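PDB 6ORH: glycoside hydrolase from Streptococcus pneumoniae serotype 4, which probably hydrolyses alpha-L-fucosidic linkages, and so takes part in the breakdown of host-derived carbohydrate antigens. Local coordinates for residues L16-D21 against F68-L73; A25-G30 against R57-V62; Q270-L275 against D305-E310. The protein carries 2 engineered substitutions. One frame throughout, in Å; residues are numbered along the deposited sequence.

Overall arrangement
All three contacts belong to the TIM-barrel-like catalytic part of the chain. Contacts 1 and 2 share its sheet: strands 23-27 and 70-74 are parallel neighbours, joined where I72 N lies 2.7 Å from A25 O, a probable hydrogen bond. Contact 2 is buried and apolar, pressing helix 56-65 against strand 23-27 and the residues just after it. Contact 1, partly buried, sets helix 13-21 beside the beginning of strand 70-74 and relies on a charge over an aromatic face. Contact 3 lies farthest out, where a proline and an aspartate of loop 270-275 meet a lysine and an aspartate at the start of helix 306-322, with a water between. That helix touches contact 2 through I309 and V62.

Contact 1 (L16-D21 against F68-L73); sequences LAYLGD and FKKLIL. With EDO (1,2-ethanediol), chain L.
K69 meets D21 just ahead of the strand, at the end of helix 13-21. The touch is mainly aliphatic: K69 CB lies 3.8 Å from D21 CB, and K69 CG rests 3.7 Å from D21 O. The lysine chain then bends at chi2 and carries its amine away, so the opposite charges make no salt bridge here; at this partly exposed edge each residue lends its aliphatic stem to the contact.

K70 begins the strand and supplies the main interaction. With CG anti to the backbone N (chi1 178°) the chain reaches toward the helix, and its bend at chi3 brings NZ over the face of Y18. NZ stands 3.1 Å from the ring centroid, only 6° off the normal, a nearly central cation-pi contact. CE adds a CH-pi contact to the same ring. A buried lysine is tolerable because its charge is paired with E167 in a salt bridge; Y18 OH is hydrogen-bonded to E255.

I72 also points to the helix side but stops short of it, packing on F26, E167 and W169. Strand 70-74 thus lies between strands 23-27 and 119-124, with helix 56-65 packed on L71, on the face away from K70 and I72, and helix 13-21 at its start.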
# COMPACT_ATOMS: atom_id res chain seq x y z
N LEU A 16 9.44 -15.45 -17.83
CA LEU A 16 9.33 -14.19 -18.54
C LEU A 16 8.05 -14.20 -19.37
O LEU A 16 7.41 -13.15 -19.50
CB LEU A 16 10.55 -14.00 -19.43
CG LEU A 16 11.79 -13.48 -18.71
CD1 LEU A 16 13.00 -13.50 -19.63
CD2 LEU A 16 11.54 -12.09 -18.15
N ALA A 17 7.70 -15.36 -19.92
CA ALA A 17 6.54 -15.41 -20.79
C ALA A 17 5.27 -15.12 -19.97
O ALA A 17 4.36 -14.38 -20.40
CB ALA A 17 6.51 -16.74 -21.52
N TYR A 18 5.20 -15.71 -18.78
CA TYR A 18 4.04 -15.47 -17.94
C TYR A 18 3.96 -13.99 -17.52
O TYR A 18 2.86 -13.41 -17.52
CB TYR A 18 4.11 -16.37 -16.70
CG TYR A 18 2.91 -16.40 -15.79
CD1 TYR A 18 1.64 -15.96 -16.19
CD2 TYR A 18 3.02 -16.96 -14.51
CE1 TYR A 18 0.55 -16.02 -15.34
CE2 TYR A 18 1.93 -17.06 -13.67
CZ TYR A 18 0.69 -16.61 -14.09
OH TYR A 18 -0.37 -16.76 -13.25
N LEU A 19 5.12 -13.39 -17.14
CA LEU A 19 5.12 -11.99 -16.75
C LEU A 19 4.59 -11.13 -17.89
O LEU A 19 3.85 -10.18 -17.66
CB LEU A 19 6.54 -11.59 -16.33
CG LEU A 19 6.93 -12.20 -14.97
CD1 LEU A 19 8.43 -12.05 -14.75
CD2 LEU A 19 6.18 -11.47 -13.87
N GLY A 20 5.00 -11.49 -19.11
CA GLY A 20 4.56 -10.78 -20.31
C GLY A 20 3.05 -10.90 -20.56
O GLY A 20 2.38 -9.96 -21.01
N ASP A 21 2.50 -12.07 -20.26
CA ASP A 21 1.09 -12.37 -20.50
C ASP A 21 0.16 -11.66 -19.50
O ASP A 21 -0.96 -11.34 -19.87
CB ASP A 21 0.85 -13.88 -20.48
CG ASP A 21 1.28 -14.57 -21.78
OD1 ASP A 21 1.58 -13.85 -22.77
OD2 ASP A 21 1.36 -15.79 -21.77
N PHE A 68 -7.56 -12.84 -21.14
CA PHE A 68 -6.85 -13.84 -20.35
C PHE A 68 -6.01 -14.71 -21.29
O PHE A 68 -6.48 -15.04 -22.39
CB PHE A 68 -7.85 -14.65 -19.51
CG PHE A 68 -8.53 -13.82 -18.44
CD1 PHE A 68 -7.90 -13.65 -17.22
CD2 PHE A 68 -9.71 -13.13 -18.69
CE1 PHE A 68 -8.44 -12.83 -16.23
CE2 PHE A 68 -10.27 -12.31 -17.71
CZ PHE A 68 -9.63 -12.18 -16.47
N LYS A 69 -4.79 -15.08 -20.86
CA LYS A 69 -3.82 -15.79 -21.69
C LYS A 69 -3.57 -17.21 -21.19
O LYS A 69 -2.96 -18.02 -21.90
CB LYS A 69 -2.51 -15.00 -21.78
CG LYS A 69 -2.68 -13.58 -22.29
CD LYS A 69 -3.29 -13.58 -23.67
CE LYS A 69 -3.47 -12.18 -24.21
NZ LYS A 69 -4.36 -12.16 -25.40
N LYS A 70 -4.16 -17.54 -20.04
CA LYS A 70 -3.98 -18.85 -19.43
C LYS A 70 -5.21 -19.15 -18.59
O LYS A 70 -5.82 -18.25 -18.04
CB LYS A 70 -2.71 -18.85 -18.57
CG LYS A 70 -2.43 -20.16 -17.83
CD LYS A 70 -0.97 -20.27 -17.35
CE LYS A 70 -0.53 -19.09 -16.52
NZ LYS A 70 0.94 -19.18 -16.29
N LEU A 71 -5.60 -20.43 -18.58
CA LEU A 71 -6.74 -20.92 -17.82
C LEU A 71 -6.25 -22.08 -16.95
O LEU A 71 -5.80 -23.10 -17.50
CB LEU A 71 -7.81 -21.39 -18.83
CG LEU A 71 -9.15 -21.89 -18.29
CD1 LEU A 71 -10.11 -22.15 -19.45
CD2 LEU A 71 -9.05 -23.16 -17.42
N ILE A 72 -6.30 -21.87 -15.61
CA ILE A 72 -5.93 -22.91 -14.66
C ILE A 72 -7.19 -23.60 -14.14
O ILE A 72 -8.00 -23.01 -13.44
CB ILE A 72 -5.05 -22.33 -13.53
CG1 ILE A 72 -3.87 -21.55 -14.11
CG2 ILE A 72 -4.57 -23.46 -12.61
CD1 ILE A 72 -2.91 -20.99 -13.07
N LEU A 73 -7.34 -24.89 -14.50
CA LEU A 73 -8.54 -25.65 -14.19
C LEU A 73 -8.31 -26.52 -12.96
O LEU A 73 -7.41 -27.38 -12.93
CB LEU A 73 -8.84 -26.57 -15.39
CG LEU A 73 -10.10 -27.43 -15.24
CD1 LEU A 73 -11.35 -26.52 -15.15
CD2 LEU A 73 -10.24 -28.34 -16.47
C1 EDO L . 3.55 -9.17 -14.71
O1 EDO L . 2.68 -10.11 -15.24
C2 EDO L . 2.84 -7.91 -14.97
O2 EDO L . 3.46 -6.85 -14.45

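Contact 2 (A25-G30 against R57-V62); sequences AFIHFG and REWVRV. With FUC (alpha-L-fucopyranose), chain C.
The first beta-alpha-beta crossover of the TIM-barrel-like domain runs from strand 23-27 through helix 56-65 to strand 70-74, and I27, F29 and W59 are where its helix packs on its first strand and the loop that follows. I27 points at the helix and lays CD1 against the six-membered ring of W59, 3.5 Å from CE3; its CG2 branch adds a looser touch at CZ3. With CG1 beside the backbone N (chi1 -65°), the longer CG1-CD1 arm makes the nearer contact. Two residues on, F29 offers its ring face to the edge of W59 in an edge-to-face pair, with centroids 5.9 Å apart and planes at 69°. Tryptophan suits the place: one broad ring bridges strand and following loop, while its NE1 is hydrogen-bonded to G302 O and its ring stacks with F304.

F26 and H28, on the other side of the chain, turn to the fucose. H28 NE2 meets O4 of the sugar at 2.8 Å, near the plane of the imidazole, and either could be the donor. N295 OD1 bonds to ND1 and so fixes the rotation of the ring, whose CE1 sits over the centre of the F26 face. F26 CE2 in turn approaches C6, the methyl of the sugar. W39, H77, H78, Y123 and N171 also hydrogen-bond to the fucose.

On the helix, E58 and R61 pair side-on, NH2 to OE1 and NE to OE2, away from the contact; R61 NH1 has a further salt bridge to E65.

No hydrogen bond crosses between the two segments. Their cohesion comes from shape and hydrophobic burial, consistent with a strand and its continuation that turn I27 and F29 to the helix and F26 and H28 to the sugar.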
# COMPACT_ATOMS: atom_id res chain seq x y z
N ALA A 25 -6.69 -16.92 -15.79
CA ALA A 25 -7.96 -17.18 -15.15
C ALA A 25 -7.89 -18.50 -14.38
O ALA A 25 -7.23 -19.42 -14.83
CB ALA A 25 -9.04 -17.27 -16.22
N PHE A 26 -8.60 -18.57 -13.24
CA PHE A 26 -8.74 -19.78 -12.46
C PHE A 26 -10.18 -20.25 -12.60
O PHE A 26 -11.08 -19.41 -12.69
CB PHE A 26 -8.56 -19.41 -10.98
CG PHE A 26 -7.63 -20.23 -10.12
CD1 PHE A 26 -7.26 -21.54 -10.42
CD2 PHE A 26 -7.18 -19.67 -8.92
CE1 PHE A 26 -6.44 -22.26 -9.57
CE2 PHE A 26 -6.34 -20.39 -8.07
CZ PHE A 26 -5.98 -21.68 -8.40
N ILE A 27 -10.39 -21.57 -12.64
CA ILE A 27 -11.75 -22.09 -12.63
C ILE A 27 -11.87 -23.11 -11.49
O ILE A 27 -11.24 -24.17 -11.54
CB ILE A 27 -12.12 -22.70 -14.00
CG1 ILE A 27 -12.14 -21.63 -15.10
CG2 ILE A 27 -13.47 -23.41 -13.89
CD1 ILE A 27 -12.68 -22.09 -16.48
N HIS A 28 -12.68 -22.76 -10.47
CA HIS A 28 -13.07 -23.68 -9.40
C HIS A 28 -14.51 -24.12 -9.68
O HIS A 28 -15.42 -23.30 -9.65
CB HIS A 28 -13.00 -23.04 -7.99
CG HIS A 28 -11.63 -22.91 -7.41
ND1 HIS A 28 -10.69 -22.02 -7.93
CD2 HIS A 28 -11.05 -23.50 -6.34
CE1 HIS A 28 -9.57 -22.11 -7.19
NE2 HIS A 28 -9.78 -22.99 -6.21
N PHE A 29 -14.67 -25.42 -9.95
CA PHE A 29 -15.98 -26.00 -10.25
C PHE A 29 -15.94 -27.46 -9.81
O PHE A 29 -14.90 -28.11 -9.90
CB PHE A 29 -16.22 -25.92 -11.76
CG PHE A 29 -17.51 -26.55 -12.22
CD1 PHE A 29 -18.73 -25.98 -11.87
CD2 PHE A 29 -17.51 -27.71 -12.96
CE1 PHE A 29 -19.93 -26.55 -12.29
CE2 PHE A 29 -18.70 -28.28 -13.40
CZ PHE A 29 -19.91 -27.71 -13.04
N GLY A 30 -17.05 -27.96 -9.27
CA GLY A 30 -17.07 -29.36 -8.88
C GLY A 30 -18.25 -29.62 -7.95
O GLY A 30 -19.19 -28.85 -7.92
N ARG A 57 -16.48 -24.47 -24.04
CA ARG A 57 -16.04 -23.56 -25.08
C ARG A 57 -16.45 -22.12 -24.73
O ARG A 57 -15.70 -21.19 -25.05
CB ARG A 57 -16.53 -24.00 -26.47
CG ARG A 57 -15.92 -23.18 -27.61
CD ARG A 57 -16.50 -23.63 -28.95
NE ARG A 57 -15.85 -22.93 -30.07
CZ ARG A 57 -16.16 -21.72 -30.53
NH1 ARG A 57 -17.15 -21.03 -29.99
NH2 ARG A 57 -15.49 -21.21 -31.55
N GLU A 58 -17.62 -21.93 -24.10
CA GLU A 58 -18.04 -20.59 -23.70
C GLU A 58 -17.12 -20.06 -22.60
O GLU A 58 -16.86 -18.87 -22.56
CB GLU A 58 -19.49 -20.56 -23.22
CG GLU A 58 -20.44 -20.57 -24.41
CD GLU A 58 -20.24 -19.34 -25.27
OE1 GLU A 58 -20.69 -18.25 -24.82
OE2 GLU A 58 -19.63 -19.44 -26.36
N TRP A 59 -16.64 -20.95 -21.70
CA TRP A 59 -15.71 -20.47 -20.68
C TRP A 59 -14.48 -19.92 -21.39
O TRP A 59 -14.03 -18.81 -21.11
CB TRP A 59 -15.27 -21.59 -19.74
CG TRP A 59 -16.35 -22.33 -19.01
CD1 TRP A 59 -17.70 -22.07 -18.95
CD2 TRP A 59 -16.13 -23.51 -18.21
NE1 TRP A 59 -18.32 -23.02 -18.17
CE2 TRP A 59 -17.37 -23.91 -17.71
CE3 TRP A 59 -14.98 -24.27 -17.87
CZ2 TRP A 59 -17.51 -25.04 -16.89
CZ3 TRP A 59 -15.11 -25.36 -17.05
CH2 TRP A 59 -16.37 -25.77 -16.58
N VAL A 60 -13.91 -20.74 -22.30
CA VAL A 60 -12.69 -20.33 -22.97
C VAL A 60 -12.92 -19.10 -23.85
O VAL A 60 -12.09 -18.18 -23.83
CB VAL A 60 -12.08 -21.50 -23.76
CG1 VAL A 60 -10.87 -21.03 -24.59
CG2 VAL A 60 -11.73 -22.66 -22.84
N ARG A 61 -14.03 -19.07 -24.62
CA ARG A 61 -14.26 -17.95 -25.54
C ARG A 61 -14.31 -16.63 -24.76
O ARG A 61 -13.66 -15.66 -25.15
CB ARG A 61 -15.56 -18.16 -26.33
CG ARG A 61 -15.83 -17.01 -27.31
CD ARG A 61 -17.16 -17.19 -28.03
NE ARG A 61 -18.33 -17.04 -27.17
CZ ARG A 61 -18.86 -15.87 -26.78
NH1 ARG A 61 -18.34 -14.72 -27.22
NH2 ARG A 61 -19.90 -15.86 -25.98
N VAL A 62 -15.07 -16.59 -23.67
CA VAL A 62 -15.23 -15.37 -22.91
C VAL A 62 -13.89 -14.97 -22.30
O VAL A 62 -13.49 -13.81 -22.37
CB VAL A 62 -16.35 -15.47 -21.86
CG1 VAL A 62 -16.26 -14.34 -20.84
CG2 VAL A 62 -17.71 -15.41 -22.56
C1 FUC C . -6.89 -22.44 -0.74
C2 FUC C . -7.96 -23.50 -0.93
C3 FUC C . -9.17 -22.83 -1.56
C4 FUC C . -8.82 -22.31 -2.96
C5 FUC C . -7.63 -21.33 -2.81
C6 FUC C . -7.07 -20.90 -4.15
O2 FUC C . -8.29 -24.01 0.37
O3 FUC C . -10.25 -23.78 -1.64
O4 FUC C . -8.50 -23.45 -3.81
O5 FUC C . -6.51 -21.92 -2.02

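Contact 3 (Q270-L275 against D305-E310); sequences QDPKSL and DAKDIE
P272 lies with its ring against the first turn of the opposing helix, meeting K307 at about a right angle and D308 at a slant. CG of the proline is 3.4 Å from D308 OD1, and CB and CD are almost as near to that oxygen, so a carboxylate oxygen rather than a methyl group rests on the ring. Both oxygens of D308 have polar partners outside the two segments, OD2 in a salt bridge with R261. K307 shares CG and CD of the ring, its CE 3.9 Å from P272 CD. Proline suits the position, being compact, apolar and at ease in the extended backbone of this loop.

D271 approaches the outer part of the K307 chain. Its OD1 lies 3.3 Å from K307 CE, yet 4.3 Å from NZ, too far for a salt bridge, though the opposite charges probably attract.

The segments join two beta-alpha units of the TIM-barrel-like domain: 270-275 belongs to the loop between strand 250-259 and helix 275-284, and 305-310 opens helix 306-322, which follows strand 292-295. D305 is the N-cap of that second helix, and its OD2 accepts from K307 N at 2.9 Å. The lysine chain bends at chi3 (-55°) and again at chi4 (-63°), curling NZ back to the same oxygen in a 2.9 Å salt bridge. Backbone and side-chain nitrogens reach OD2 from opposite faces of the carboxylate plane, a double grip that ties the cap to the lysine.

NZ also donates to a water that lies 3.0 Å from Q270 O, to which it can donate, and so probably links the two segments. Farther along the loop, S274 is itself an N-cap, for helix 275-284, and the carbonyl of K273 accepts from R311 on helix 306-322.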
# COMPACT_ATOMS: atom_id res chain seq x y z
N GLN A 270 -23.97 -14.73 -3.92
CA GLN A 270 -22.83 -13.84 -4.00
C GLN A 270 -22.84 -13.05 -5.31
O GLN A 270 -23.39 -13.47 -6.33
CB GLN A 270 -21.54 -14.65 -3.87
CG GLN A 270 -21.30 -15.11 -2.44
CD GLN A 270 -20.03 -15.90 -2.22
OE1 GLN A 270 -19.21 -16.06 -3.13
NE2 GLN A 270 -19.89 -16.43 -1.01
N ASP A 271 -22.18 -11.89 -5.27
CA ASP A 271 -22.04 -11.06 -6.45
C ASP A 271 -20.57 -10.90 -6.80
O ASP A 271 -19.73 -10.90 -5.89
CB ASP A 271 -22.64 -9.68 -6.16
CG ASP A 271 -24.15 -9.75 -5.99
OD1 ASP A 271 -24.80 -10.24 -6.92
OD2 ASP A 271 -24.65 -9.30 -4.95
N PRO A 272 -20.22 -10.67 -8.08
CA PRO A 272 -18.83 -10.37 -8.46
C PRO A 272 -18.40 -9.00 -7.94
O PRO A 272 -19.23 -8.11 -7.71
CB PRO A 272 -18.83 -10.29 -9.98
CG PRO A 272 -20.30 -9.96 -10.30
CD PRO A 272 -21.13 -10.64 -9.24
N LYS A 273 -17.08 -8.84 -7.81
CA LYS A 273 -16.48 -7.57 -7.46
C LYS A 273 -16.88 -6.48 -8.45
O LYS A 273 -17.08 -6.71 -9.64
CB LYS A 273 -14.96 -7.76 -7.41
CG LYS A 273 -14.52 -8.52 -6.16
CD LYS A 273 -13.02 -8.77 -6.15
CE LYS A 273 -12.48 -9.42 -4.88
NZ LYS A 273 -13.13 -10.70 -4.54
N SER A 274 -16.94 -5.22 -7.98
CA SER A 274 -17.16 -4.11 -8.89
C SER A 274 -15.98 -3.89 -9.84
O SER A 274 -14.84 -4.32 -9.56
CB SER A 274 -17.42 -2.82 -8.11
OG SER A 274 -16.24 -2.47 -7.38
N LEU A 275 -16.22 -3.13 -10.91
CA LEU A 275 -15.12 -2.71 -11.77
C LEU A 275 -14.06 -1.97 -10.94
O LEU A 275 -12.88 -2.22 -11.11
CB LEU A 275 -15.62 -1.85 -12.94
CG LEU A 275 -14.53 -1.35 -13.88
CD1 LEU A 275 -13.82 -2.52 -14.57
CD2 LEU A 275 -15.11 -0.39 -14.92
N ASP A 305 -21.58 -17.04 -14.64
CA ASP A 305 -22.70 -16.18 -14.28
C ASP A 305 -22.76 -14.96 -15.20
O ASP A 305 -21.73 -14.40 -15.56
CB ASP A 305 -22.56 -15.74 -12.81
CG ASP A 305 -23.73 -14.88 -12.35
OD1 ASP A 305 -24.71 -15.48 -11.91
OD2 ASP A 305 -23.63 -13.65 -12.44
N ALA A 306 -23.99 -14.53 -15.58
CA ALA A 306 -24.17 -13.42 -16.50
C ALA A 306 -23.47 -12.14 -16.04
O ALA A 306 -22.93 -11.41 -16.88
CB ALA A 306 -25.65 -13.17 -16.72
N LYS A 307 -23.54 -11.86 -14.72
CA LYS A 307 -22.98 -10.64 -14.15
C LYS A 307 -21.46 -10.71 -14.22
O LYS A 307 -20.82 -9.75 -14.65
CB LYS A 307 -23.43 -10.45 -12.70
CG LYS A 307 -24.95 -10.39 -12.51
CD LYS A 307 -25.41 -10.23 -11.06
CE LYS A 307 -24.91 -11.28 -10.08
NZ LYS A 307 -25.38 -12.65 -10.40
N ASP A 308 -20.91 -11.90 -13.92
CA ASP A 308 -19.46 -12.07 -13.99
C ASP A 308 -18.96 -11.83 -15.41
O ASP A 308 -17.92 -11.22 -15.62
CB ASP A 308 -19.02 -13.48 -13.58
CG ASP A 308 -19.34 -13.85 -12.14
OD1 ASP A 308 -20.19 -13.15 -11.52
OD2 ASP A 308 -18.75 -14.83 -11.64
N ILE A 309 -19.67 -12.39 -16.41
CA ILE A 309 -19.28 -12.18 -17.79
C ILE A 309 -19.28 -10.69 -18.14
O ILE A 309 -18.33 -10.18 -18.73
CB ILE A 309 -20.20 -13.00 -18.72
CG1 ILE A 309 -20.03 -14.50 -18.48
CG2 ILE A 309 -19.92 -12.63 -20.17
CD1 ILE A 309 -21.16 -15.36 -19.10
N GLU A 310 -20.37 -9.98 -17.79
CA GLU A 310 -20.46 -8.56 -18.08
C GLU A 310 -19.25 -7.83 -17.48
O GLU A 310 -18.64 -6.99 -18.14
CB GLU A 310 -21.79 -8.04 -17.52
CG GLU A 310 -22.02 -6.57 -17.80
CD GLU A 310 -23.49 -6.28 -17.58
OE1 GLU A 310 -24.20 -6.11 -18.61
OE2 GLU A 310 -23.95 -6.30 -16.40
O HOH W 1 -24.74 -14.89 -8.66